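Inositol 2-dehydrogenase/D-chiro-inositol 3-dehydrogenase (PDB 4MIY) catalyses the NAD-dependent oxidation of myo-inositol and D-chiro-inositol to their keto derivatives. Local coordinates at residues M13-I18 against A41-R46; A81-A86 against I93-P98; W183-E188 against T222-L227. All coordinates share one frame; numbering follows the deposited sequence.

Contact 1 of 3, residues M13-I18 against A41-R46; sequences MGRAHI and AEAAVR. With NAD (nicotinamide-adenine-dinucleotide), chain E.
With CG anti to the carbonyl carbon (chi1 -74°) and a bend at chi3, Arg15 carries its guanidinium from helix 12-24 to the backbone of helix 38-47, where NH1 lies 3.9 Å from Ala44 CA and, near the guanidinium plane, 4.0 Å from Ala43 C. Its charge is met by the carboxylate of Asp47, which ends helix 38-47. One turn further along helix 12-24, Ile18 CD1 rests 4.1 Å from Ala44 CB. No hydrogen bond passes between segments 13-18 and 41-46 themselves, which run at 23° with axes 11.0 Å apart. Met13 faces the cofactor: its N-H points almost straight (173°) at the phosphate atom O2N of NAD, 2.8 Å away, while its bent chain lies over one face of the nicotinamide, CG 3.7 Å from C6N and CE 3.7 Å from C4N of NAD. An alanine in place of Met13 would keep the backbone N-H bond to the phosphate but is likely to leave the nicotinamide without thioether cover on that face and freer to shift. Gly14 fits the last glycine of a GxGxxG pattern, and an amide at a helix start gripping the pyrophosphate is a hallmark of the Rossmann fold.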
loop_
_atom_site.group_PDB
_atom_site.type_symbol
_atom_site.label_atom_id
_atom_site.label_comp_id
_atom_site.label_asym_id
_atom_site.label_seq_id
_atom_site.Cartn_x
_atom_site.Cartn_y
_atom_site.Cartn_z
ATOM N N MET A 13 32.167 -2.095 14.352
ATOM C CA MET A 13 31.679 -3.205 13.575
ATOM C C MET A 13 32.346 -4.478 14.054
ATOM O O MET A 13 31.757 -5.519 14.074
ATOM C CB MET A 13 31.903 -2.933 12.096
ATOM C CG MET A 13 31.291 -3.928 11.148
ATOM S SD MET A 13 29.540 -4.114 11.529
ATOM C CE MET A 13 28.934 -4.677 9.967
ATOM N N GLY A 14 33.586 -4.352 14.498
ATOM C CA GLY A 14 34.258 -5.480 15.110
ATOM C C GLY A 14 33.543 -6.005 16.321
ATOM O O GLY A 14 33.382 -7.187 16.483
ATOM N N ARG A 15 33.104 -5.114 17.178
ATOM C CA ARG A 15 32.393 -5.534 18.343
ATOM C C ARG A 15 31.020 -6.092 18.005
ATOM O O ARG A 15 30.523 -6.955 18.670
ATOM C CB ARG A 15 32.213 -4.376 19.303
ATOM C CG ARG A 15 33.459 -3.969 20.059
ATOM C CD ARG A 15 33.264 -2.583 20.750
ATOM N NE ARG A 15 32.346 -2.625 21.851
ATOM C CZ ARG A 15 32.675 -2.960 23.086
ATOM N NH1 ARG A 15 33.909 -3.276 23.388
ATOM N NH2 ARG A 15 31.762 -2.976 24.015
ATOM N N ALA A 16 30.421 -5.546 16.974
ATOM C CA ALA A 16 29.130 -6.033 16.542
ATOM C C ALA A 16 29.209 -7.439 15.948
ATOM O O ALA A 16 28.344 -8.212 16.145
ATOM C CB ALA A 16 28.510 -5.070 15.570
ATOM N N HIS A 17 30.281 -7.727 15.244
ATOM C CA HIS A 17 30.541 -9.092 14.781
ATOM C C HIS A 17 30.845 -10.045 15.939
ATOM O O HIS A 17 30.429 -11.152 15.939
ATOM C CB HIS A 17 31.652 -9.128 13.768
ATOM C CG HIS A 17 31.234 -8.738 12.395
ATOM N ND1 HIS A 17 30.023 -9.092 11.871
ATOM C CD2 HIS A 17 31.875 -8.055 11.434
ATOM C CE1 HIS A 17 29.925 -8.620 10.653
ATOM N NE2 HIS A 17 31.043 -8.001 10.354
ATOM N N ILE A 18 31.589 -9.572 16.924
ATOM C CA ILE A 18 31.800 -10.358 18.126
ATOM C C ILE A 18 30.514 -10.681 18.834
ATOM O O ILE A 18 30.301 -11.771 19.259
ATOM C CB ILE A 18 32.775 -9.656 19.106
ATOM C CG1 ILE A 18 34.156 -9.606 18.494
ATOM C CG2 ILE A 18 32.736 -10.296 20.484
ATOM C CD1 ILE A 18 35.141 -8.814 19.306
ATOM N N ALA A 41 40.936 -3.749 22.422
ATOM C CA ALA A 41 40.938 -5.196 22.405
ATOM C C ALA A 41 40.601 -5.767 23.738
ATOM O O ALA A 41 39.830 -6.676 23.846
ATOM C CB ALA A 41 42.216 -5.723 21.897
ATOM N N GLU A 42 41.155 -5.174 24.780
ATOM C CA GLU A 42 40.895 -5.639 26.102
ATOM C C GLU A 42 39.466 -5.434 26.542
ATOM O O GLU A 42 38.922 -6.238 27.250
ATOM C CB GLU A 42 41.889 -5.002 27.085
ATOM C CG GLU A 42 43.254 -5.674 27.079
ATOM C CD GLU A 42 44.279 -4.916 27.900
ATOM O OE1 GLU A 42 43.877 -4.018 28.644
ATOM O OE2 GLU A 42 45.473 -5.208 27.779
ATOM N N ALA A 43 38.865 -4.344 26.118
ATOM C CA ALA A 43 37.478 -4.090 26.423
ATOM C C ALA A 43 36.539 -5.118 25.760
ATOM O O ALA A 43 35.542 -5.494 26.311
ATOM C CB ALA A 43 37.100 -2.695 26.043
ATOM N N ALA A 44 36.911 -5.569 24.587
ATOM C CA ALA A 44 36.085 -6.521 23.877
ATOM C C ALA A 44 36.038 -7.817 24.622
ATOM O O ALA A 44 34.993 -8.397 24.814
ATOM C CB ALA A 44 36.619 -6.710 22.558
ATOM N N VAL A 45 37.175 -8.258 25.091
ATOM C CA VAL A 45 37.219 -9.499 25.798
ATOM C C VAL A 45 36.409 -9.382 27.026
ATOM O O VAL A 45 35.672 -10.250 27.397
ATOM C CB VAL A 45 38.624 -9.811 26.212
ATOM C CG1 VAL A 45 38.632 -10.984 27.095
ATOM C CG2 VAL A 45 39.471 -10.009 25.028
ATOM N N ARG A 46 36.550 -8.235 27.660
ATOM C CA ARG A 46 35.877 -7.985 28.900
ATOM C C ARG A 46 34.368 -7.843 28.774
ATOM O O ARG A 46 33.630 -8.484 29.484
ATOM C CB ARG A 46 36.476 -6.748 29.550
ATOM C CG ARG A 46 36.031 -6.500 30.960
ATOM C CD ARG A 46 36.890 -5.395 31.642
ATOM N NE ARG A 46 36.979 -4.185 30.829
ATOM C CZ ARG A 46 38.088 -3.754 30.258
ATOM N NH1 ARG A 46 39.209 -4.400 30.435
ATOM N NH2 ARG A 46 38.077 -2.661 29.533
HETATM P PA NAD E . 36.101 1.763 13.805
HETATM O O1A NAD E . 37.019 2.856 13.553
HETATM O O2A NAD E . 35.174 1.799 14.837
HETATM O O5B NAD E . 36.880 0.455 14.242
HETATM C C5B NAD E . 38.001 -0.027 13.620
HETATM C C4B NAD E . 38.931 -0.652 14.668
HETATM O O4B NAD E . 40.066 -1.088 13.969
HETATM C C3B NAD E . 39.536 0.332 15.660
HETATM O O3B NAD E . 39.410 -0.160 16.930
HETATM C C2B NAD E . 40.972 0.494 15.244
HETATM O O2B NAD E . 41.827 0.776 16.326
HETATM C C1B NAD E . 41.278 -0.848 14.699
HETATM N N9A NAD E . 42.376 -0.898 13.759
HETATM C C8A NAD E . 42.702 -0.043 12.841
HETATM N N7A NAD E . 43.719 -0.461 12.097
HETATM C C5A NAD E . 44.060 -1.647 12.562
HETATM C C6A NAD E . 45.063 -2.656 12.288
HETATM N N6A NAD E . 45.939 -2.556 11.319
HETATM N N1A NAD E . 45.018 -3.752 13.009
HETATM C C2A NAD E . 44.188 -3.939 13.967
HETATM N N3A NAD E . 43.276 -3.052 14.302
HETATM C C4A NAD E . 43.172 -1.920 13.635
HETATM O O3 NAD E . 35.496 1.462 12.377
HETATM P PN NAD E . 34.274 0.432 12.022
HETATM O O1N NAD E . 33.057 1.213 11.839
HETATM O O2N NAD E . 34.117 -0.512 13.065
HETATM O O5D NAD E . 34.597 -0.092 10.627
HETATM C C5D NAD E . 35.511 -1.152 10.495
HETATM C C4D NAD E . 35.406 -1.790 9.149
HETATM O O4D NAD E . 34.091 -2.305 9.036
HETATM C C3D NAD E . 35.618 -0.799 8.055
HETATM O O3D NAD E . 36.260 -1.453 7.005
HETATM C C2D NAD E . 34.174 -0.455 7.703
HETATM O O2D NAD E . 34.162 -0.051 6.387
HETATM C C1D NAD E . 33.492 -1.782 7.880
HETATM N N1N NAD E . 32.046 -1.644 8.054
HETATM C C2N NAD E . 31.217 -2.275 7.226
HETATM C C3N NAD E . 29.845 -2.155 7.303
HETATM C C7N NAD E . 28.941 -2.903 6.350
HETATM O O7N NAD E . 29.299 -3.887 5.787
HETATM N N7N NAD E . 27.765 -2.436 6.226
HETATM C C4N NAD E . 29.323 -1.386 8.328
HETATM C C5N NAD E . 30.216 -0.762 9.169
HETATM C C6N NAD E . 31.569 -0.901 8.999
#

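Contact 2 of 3, residues A81-A86 against I93-P98; sequences ATVLKA and IFTEKP. With NAD (nicotinamide-adenine-dinucleotide), chain E.
Within the beta-alpha-beta unit 69-72, 79-86, 92-95 of the Rossmann domain, Val83 and Ala86 on the helix pack onto Ile93 and Thr95 on the returning strand. Helix and strand segments run antiparallel (174°) with axes 10.0 Å apart, as expected of a crossover helix lying on its own sheet. Ala86 offers only its methyl, and Ile93 reaches to it with the end of its longer branch, CD1 standing 3.7 Å from Ala86 CB. A turn earlier, Val83 CG2 comes within 4.1 Å of Thr95 CB, the two side chains crossing at about a right angle. Ile121 of the next strand touches both Val83 and Ile93, so the apolar layer continues across the sheet. The hydroxyl of Thr95, placed opposite the backbone N (chi1 -175°), turns along the chain and donates to Glu96 O at 3.0 Å from OG1, in the carbonyl plane and on a lone pair. Thr95 is followed by Glu-Lys-Pro, a sequence motif known from Gfo/Idh/MocA enzymes, with a cis peptide before Pro98. Lys97 N donates to Glu96 OE1 over 3.2 Å, meeting it on the anti side and 29° out of the carboxylate plane, while OE2 is bonded to His17 of helix 12-24. Lys97 O accepts from the nicotinamide ribose hydroxyl O3D of NAD at 3.0 Å. The bent side chain of Lys97 runs past the carboxamide, CG and CD near O7N and C2N of NAD, and NZ makes a weak bond of 3.3 Å to O2D of NAD. Apolar packing thus holds the helix against the strand, whereas directional polar bonds fix the turn that follows, setting the carbonyl of Lys97, and more weakly its NZ, on one ribose at the nicotinamide end of the cofactor.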
loop_
_atom_site.group_PDB
_atom_site.type_symbol
_atom_site.label_atom_id
_atom_site.label_comp_id
_atom_site.label_asym_id
_atom_site.label_seq_id
_atom_site.Cartn_x
_atom_site.Cartn_y
_atom_site.Cartn_z
ATOM N N ALA A 81 46.732 -5.608 3.666
ATOM C CA ALA A 81 47.966 -6.195 4.134
ATOM C C ALA A 81 47.653 -7.326 5.048
ATOM O O ALA A 81 48.303 -8.333 5.042
ATOM C CB ALA A 81 48.765 -5.181 4.859
ATOM N N THR A 82 46.626 -7.135 5.842
ATOM C CA THR A 82 46.218 -8.137 6.784
ATOM C C THR A 82 45.690 -9.367 6.058
ATOM O O THR A 82 45.991 -10.468 6.432
ATOM C CB THR A 82 45.202 -7.576 7.728
ATOM O OG1 THR A 82 45.810 -6.578 8.527
ATOM C CG2 THR A 82 44.615 -8.668 8.642
ATOM N N VAL A 83 44.915 -9.160 5.018
ATOM C CA VAL A 83 44.403 -10.231 4.225
ATOM C C VAL A 83 45.525 -10.982 3.556
ATOM O O VAL A 83 45.497 -12.187 3.460
ATOM C CB VAL A 83 43.350 -9.743 3.201
ATOM C CG1 VAL A 83 42.996 -10.772 2.290
ATOM C CG2 VAL A 83 42.089 -9.277 3.932
ATOM N N LEU A 84 46.528 -10.262 3.088
ATOM C CA LEU A 84 47.675 -10.906 2.490
ATOM C C LEU A 84 48.460 -11.682 3.527
ATOM O O LEU A 84 48.944 -12.707 3.229
ATOM C CB LEU A 84 48.581 -9.916 1.778
ATOM C CG LEU A 84 48.006 -9.123 0.631
ATOM C CD1 LEU A 84 48.867 -7.957 0.373
ATOM C CD2 LEU A 84 47.911 -9.957 -0.559
ATOM N N LYS A 85 48.525 -11.229 4.736
ATOM C CA LYS A 85 49.150 -12.040 5.757
ATOM C C LYS A 85 48.392 -13.289 6.117
ATOM O O LYS A 85 48.952 -14.306 6.398
ATOM C CB LYS A 85 49.329 -11.256 7.010
ATOM C CG LYS A 85 50.494 -10.327 7.004
ATOM C CD LYS A 85 50.239 -9.310 7.987
ATOM C CE LYS A 85 51.460 -8.642 8.385
ATOM N NZ LYS A 85 51.257 -7.315 7.872
ATOM N N ALA A 86 47.080 -13.222 6.087
ATOM C CA ALA A 86 46.269 -14.361 6.452
ATOM C C ALA A 86 46.298 -15.401 5.353
ATOM O O ALA A 86 46.119 -16.571 5.598
ATOM C CB ALA A 86 44.837 -13.899 6.755
ATOM N N ILE A 93 38.889 -16.570 5.915
ATOM C CA ILE A 93 38.977 -15.135 6.075
ATOM C C ILE A 93 37.640 -14.455 5.697
ATOM O O ILE A 93 37.174 -14.572 4.582
ATOM C CB ILE A 93 40.055 -14.578 5.157
ATOM C CG1 ILE A 93 41.415 -15.201 5.466
ATOM C CG2 ILE A 93 40.126 -13.079 5.271
ATOM C CD1 ILE A 93 42.336 -15.116 4.306
ATOM N N PHE A 94 37.071 -13.781 6.685
ATOM C CA PHE A 94 35.957 -12.866 6.499
ATOM C C PHE A 94 36.495 -11.460 6.674
ATOM O O PHE A 94 36.877 -11.085 7.726
ATOM C CB PHE A 94 34.848 -13.129 7.518
ATOM C CG PHE A 94 33.600 -12.302 7.294
ATOM C CD1 PHE A 94 33.506 -11.041 7.804
ATOM C CD2 PHE A 94 32.552 -12.793 6.561
ATOM C CE1 PHE A 94 32.396 -10.293 7.604
ATOM C CE2 PHE A 94 31.441 -12.033 6.347
ATOM C CZ PHE A 94 31.364 -10.797 6.866
ATOM N N THR A 95 36.519 -10.722 5.592
ATOM C CA THR A 95 36.892 -9.332 5.667
ATOM C C THR A 95 35.682 -8.454 5.429
ATOM O O THR A 95 34.928 -8.685 4.532
ATOM C CB THR A 95 38.043 -8.969 4.713
ATOM O OG1 THR A 95 38.428 -7.626 4.918
ATOM C CG2 THR A 95 37.673 -9.162 3.330
ATOM N N GLU A 96 35.510 -7.478 6.287
ATOM C CA GLU A 96 34.582 -6.435 5.955
ATOM C C GLU A 96 34.984 -5.736 4.662
ATOM O O GLU A 96 36.110 -5.790 4.249
ATOM C CB GLU A 96 34.420 -5.445 7.101
ATOM C CG GLU A 96 33.313 -5.800 8.077
ATOM C CD GLU A 96 31.947 -5.911 7.408
ATOM O OE1 GLU A 96 31.770 -5.360 6.333
ATOM O OE2 GLU A 96 31.088 -6.552 7.964
ATOM N N LYS A 97 34.019 -5.083 4.038
ATOM C CA LYS A 97 34.286 -4.184 2.958
ATOM C C LYS A 97 35.156 -3.055 3.453
ATOM O O LYS A 97 35.053 -2.687 4.575
ATOM C CB LYS A 97 32.987 -3.596 2.426
ATOM C CG LYS A 97 32.069 -3.210 3.508
ATOM C CD LYS A 97 31.534 -1.833 3.407
ATOM C CE LYS A 97 32.584 -0.817 3.258
ATOM N NZ LYS A 97 32.113 0.439 3.877
ATOM N N PRO A 98 36.029 -2.541 2.580
ATOM C CA PRO A 98 36.360 -3.043 1.259
ATOM C C PRO A 98 37.388 -4.179 1.332
ATOM O O PRO A 98 38.000 -4.348 2.349
ATOM C CB PRO A 98 37.011 -1.833 0.609
ATOM C CG PRO A 98 37.640 -1.220 1.689
ATOM C CD PRO A 98 36.802 -1.337 2.861
HETATM P PA NAD E . 36.101 1.763 13.805
HETATM O O1A NAD E . 37.019 2.856 13.553
HETATM O O2A NAD E . 35.174 1.799 14.837
HETATM O O5B NAD E . 36.880 0.455 14.242
HETATM C C5B NAD E . 38.001 -0.027 13.620
HETATM C C4B NAD E . 38.931 -0.652 14.668
HETATM O O4B NAD E . 40.066 -1.088 13.969
HETATM C C3B NAD E . 39.536 0.332 15.660
HETATM O O3B NAD E . 39.410 -0.160 16.930
HETATM C C2B NAD E . 40.972 0.494 15.244
HETATM O O2B NAD E . 41.827 0.776 16.326
HETATM C C1B NAD E . 41.278 -0.848 14.699
HETATM N N9A NAD E . 42.376 -0.898 13.759
HETATM C C8A NAD E . 42.702 -0.043 12.841
HETATM N N7A NAD E . 43.719 -0.461 12.097
HETATM C C5A NAD E . 44.060 -1.647 12.562
HETATM C C6A NAD E . 45.063 -2.656 12.288
HETATM N N6A NAD E . 45.939 -2.556 11.319
HETATM N N1A NAD E . 45.018 -3.752 13.009
HETATM C C2A NAD E . 44.188 -3.939 13.967
HETATM N N3A NAD E . 43.276 -3.052 14.302
HETATM C C4A NAD E . 43.172 -1.920 13.635
HETATM O O3 NAD E . 35.496 1.462 12.377
HETATM P PN NAD E . 34.274 0.432 12.022
HETATM O O1N NAD E . 33.057 1.213 11.839
HETATM O O2N NAD E . 34.117 -0.512 13.065
HETATM O O5D NAD E . 34.597 -0.092 10.627
HETATM C C5D NAD E . 35.511 -1.152 10.495
HETATM C C4D NAD E . 35.406 -1.790 9.149
HETATM O O4D NAD E . 34.091 -2.305 9.036
HETATM C C3D NAD E . 35.618 -0.799 8.055
HETATM O O3D NAD E . 36.260 -1.453 7.005
HETATM C C2D NAD E . 34.174 -0.455 7.703
HETATM O O2D NAD E . 34.162 -0.051 6.387
HETATM C C1D NAD E . 33.492 -1.782 7.880
HETATM N N1N NAD E . 32.046 -1.644 8.054
HETATM C C2N NAD E . 31.217 -2.275 7.226
HETATM C C3N NAD E . 29.845 -2.155 7.303
HETATM C C7N NAD E . 28.941 -2.903 6.350
HETATM O O7N NAD E . 29.299 -3.887 5.787
HETATM N N7N NAD E . 27.765 -2.436 6.226
HETATM C C4N NAD E . 29.323 -1.386 8.328
HETATM C C5N NAD E . 30.216 -0.762 9.169
HETATM C C6N NAD E . 31.569 -0.901 8.999
#

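Contact 3 of 3, residues W183-E188 against T222-L227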
loop_
_atom_site.group_PDB
_atom_site.type_symbol
_atom_site.label_atom_id
_atom_site.label_comp_id
_atom_site.label_asym_id
_atom_site.label_seq_id
_atom_site.Cartn_x
_atom_site.Cartn_y
_atom_site.Cartn_z
ATOM N N TRP A 183 25.544 -8.577 -9.317
ATOM C CA TRP A 183 24.990 -9.821 -8.807
ATOM C C TRP A 183 23.516 -9.976 -9.133
ATOM O O TRP A 183 23.115 -10.968 -9.585
ATOM C CB TRP A 183 25.195 -9.884 -7.306
ATOM C CG TRP A 183 24.375 -10.880 -6.540
ATOM C CD1 TRP A 183 24.622 -12.192 -6.407
ATOM C CD2 TRP A 183 23.206 -10.619 -5.752
ATOM N NE1 TRP A 183 23.676 -12.777 -5.615
ATOM C CE2 TRP A 183 22.809 -11.818 -5.186
ATOM C CE3 TRP A 183 22.471 -9.476 -5.458
ATOM C CZ2 TRP A 183 21.708 -11.908 -4.382
ATOM C CZ3 TRP A 183 21.379 -9.593 -4.672
ATOM C CH2 TRP A 183 21.025 -10.778 -4.143
ATOM N N LEU A 184 22.747 -8.924 -8.898
ATOM C CA LEU A 184 21.334 -8.920 -9.203
ATOM C C LEU A 184 21.035 -9.308 -10.619
ATOM O O LEU A 184 20.170 -10.069 -10.885
ATOM C CB LEU A 184 20.763 -7.522 -8.966
ATOM C CG LEU A 184 19.277 -7.287 -9.309
ATOM C CD1 LEU A 184 18.343 -8.051 -8.422
ATOM C CD2 LEU A 184 18.938 -5.857 -9.253
ATOM N N LEU A 185 21.779 -8.692 -11.523
ATOM C CA LEU A 185 21.574 -8.790 -12.939
ATOM C C LEU A 185 22.392 -9.881 -13.621
ATOM O O LEU A 185 22.182 -10.122 -14.758
ATOM C CB LEU A 185 21.956 -7.473 -13.587
ATOM C CG LEU A 185 21.178 -6.231 -13.164
ATOM C CD1 LEU A 185 21.856 -4.993 -13.649
ATOM C CD2 LEU A 185 19.798 -6.321 -13.710
ATOM N N ASP A 186 23.291 -10.506 -12.893
ATOM C CA ASP A 186 24.246 -11.457 -13.469
ATOM C C ASP A 186 24.919 -10.893 -14.726
ATOM O O ASP A 186 24.913 -11.490 -15.752
ATOM C CB ASP A 186 23.571 -12.787 -13.743
ATOM C CG ASP A 186 24.560 -13.871 -14.041
ATOM O OD1 ASP A 186 25.736 -13.669 -13.726
ATOM O OD2 ASP A 186 24.165 -14.881 -14.612
ATOM N N ASP A 187 25.462 -9.699 -14.583
ATOM C CA ASP A 187 26.021 -8.968 -15.681
ATOM C C ASP A 187 27.278 -8.234 -15.227
ATOM O O ASP A 187 27.641 -8.310 -14.102
ATOM C CB ASP A 187 24.973 -8.037 -16.263
ATOM C CG ASP A 187 25.231 -7.665 -17.712
ATOM O OD1 ASP A 187 26.287 -7.960 -18.224
ATOM O OD2 ASP A 187 24.362 -7.073 -18.318
ATOM N N GLU A 188 27.987 -7.622 -16.151
ATOM C CA GLU A 188 29.202 -6.897 -15.844
ATOM C C GLU A 188 29.051 -5.428 -16.184
ATOM O O GLU A 188 28.427 -5.101 -17.137
ATOM C CB GLU A 188 30.387 -7.447 -16.648
ATOM C CG GLU A 188 30.367 -8.938 -16.938
ATOM N N THR A 222 21.767 -2.875 -19.781
ATOM C CA THR A 222 20.957 -2.402 -18.700
ATOM C C THR A 222 21.564 -1.148 -18.134
ATOM O O THR A 222 22.729 -1.057 -17.958
ATOM C CB THR A 222 20.873 -3.470 -17.598
ATOM O OG1 THR A 222 20.354 -4.658 -18.170
ATOM C CG2 THR A 222 19.957 -3.019 -16.471
ATOM N N VAL A 223 20.720 -0.165 -17.882
ATOM C CA VAL A 223 21.142 1.047 -17.249
ATOM C C VAL A 223 20.615 1.117 -15.823
ATOM O O VAL A 223 19.454 0.905 -15.576
ATOM C CB VAL A 223 20.688 2.277 -18.043
ATOM C CG1 VAL A 223 21.087 3.505 -17.341
ATOM C CG2 VAL A 223 21.287 2.255 -19.397
ATOM N N ILE A 224 21.520 1.435 -14.920
ATOM C CA ILE A 224 21.240 1.560 -13.523
ATOM C C ILE A 224 21.357 3.015 -13.078
ATOM O O ILE A 224 22.360 3.626 -13.260
ATOM C CB ILE A 224 22.189 0.690 -12.701
ATOM C CG1 ILE A 224 22.102 -0.760 -13.157
ATOM C CG2 ILE A 224 21.884 0.800 -11.254
ATOM C CD1 ILE A 224 23.372 -1.455 -13.087
ATOM N N GLN A 225 20.270 3.530 -12.530
ATOM C CA GLN A 225 20.228 4.860 -11.979
ATOM C C GLN A 225 20.082 4.830 -10.473
ATOM O O GLN A 225 19.052 4.478 -9.981
ATOM C CB GLN A 225 19.074 5.654 -12.580
ATOM C CG GLN A 225 19.156 5.863 -14.060
ATOM C CD GLN A 225 18.027 6.653 -14.610
ATOM O OE1 GLN A 225 16.932 6.504 -14.212
ATOM N NE2 GLN A 225 18.315 7.508 -15.519
ATOM N N VAL A 226 21.122 5.222 -9.762
ATOM C CA VAL A 226 21.096 5.250 -8.317
ATOM C C VAL A 226 21.098 6.684 -7.790
ATOM O O VAL A 226 21.887 7.468 -8.192
ATOM C CB VAL A 226 22.294 4.518 -7.690
ATOM C CG1 VAL A 226 22.108 4.368 -6.214
ATOM C CG2 VAL A 226 22.469 3.188 -8.265
ATOM N N LEU A 227 20.152 6.977 -6.915
ATOM C CA LEU A 227 20.136 8.192 -6.128
ATOM C C LEU A 227 20.800 7.952 -4.800
ATOM O O LEU A 227 20.382 7.115 -4.051
ATOM C CB LEU A 227 18.703 8.648 -5.878
ATOM C CG LEU A 227 18.503 9.801 -4.890
ATOM C CD1 LEU A 227 19.166 11.082 -5.391
ATOM C CD2 LEU A 227 17.050 10.000 -4.675
HETATM O O HOH W 1 21.701 -7.127 -17.436
#
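Leu185, in the last turn of helix 168-185, meets Thr222 and Ile224 where that helix packs on the mixed sheet of the C-terminal alpha/beta domain. Its CB leaves the backbone heading toward the strand, CG stands anti to the carbonyl carbon (chi1 -61°), and the outstretched chain brings CD1 up against two methyls: Thr222 CG2 and Ile224 CD1, each 3.9 Å from Leu185 CD1. Both meetings are tip to tip. Pro148 and Val151 of the neighbouring strand 148-156 also touch the leucine, and Ile224 in turn leans on Met181 of the same helix. Val223, pointing away from the helix, packs on Leu213 of the second subunit, so strand 223-229 lies between the helix and the partner chain. Just past Leu185, Asp186 takes a positive phi and closes the helix as the C-prime residue of a Schellman motif, with a weak 3.3 Å bond from Asp186 N to Trp183 O. The chain then turns through Asp187, whose OD1 accepts Glu188 N at 2.7 Å from above the carboxylate plane, 35° out of it. The other oxygen, OD2, takes bonds from Thr218 and Lys220 of the hairpin leading into the strand. A single water joins the two segments, donating to Asp187 OD2 at 2.8 Å and, at 2.9 Å, to Thr222 OG1, which is also bonded to Pro148 O.

Overall arrangement
From the N terminus, contact 1 comes first and brings helix 38-47 beside helix 12-24 after the chain has passed through strand 28-34. Contact 2 then closes the short return from helix 79-86 to strand 92-95, and contact 3 closes a longer excursion through strands 189-195 and 212-218. The three follow in series, none nested or crossed. Contacts 1 and 2, centres 18 Å apart, share the Rossmann domain and NAD, and they touch where Met13 CE packs 3.5 Å from Glu96 OE2. Contact 3 ties helix to sheet in the C-terminal domain, its nearest atoms about 17 Å from contact 1 and about 14 Å from contact 2.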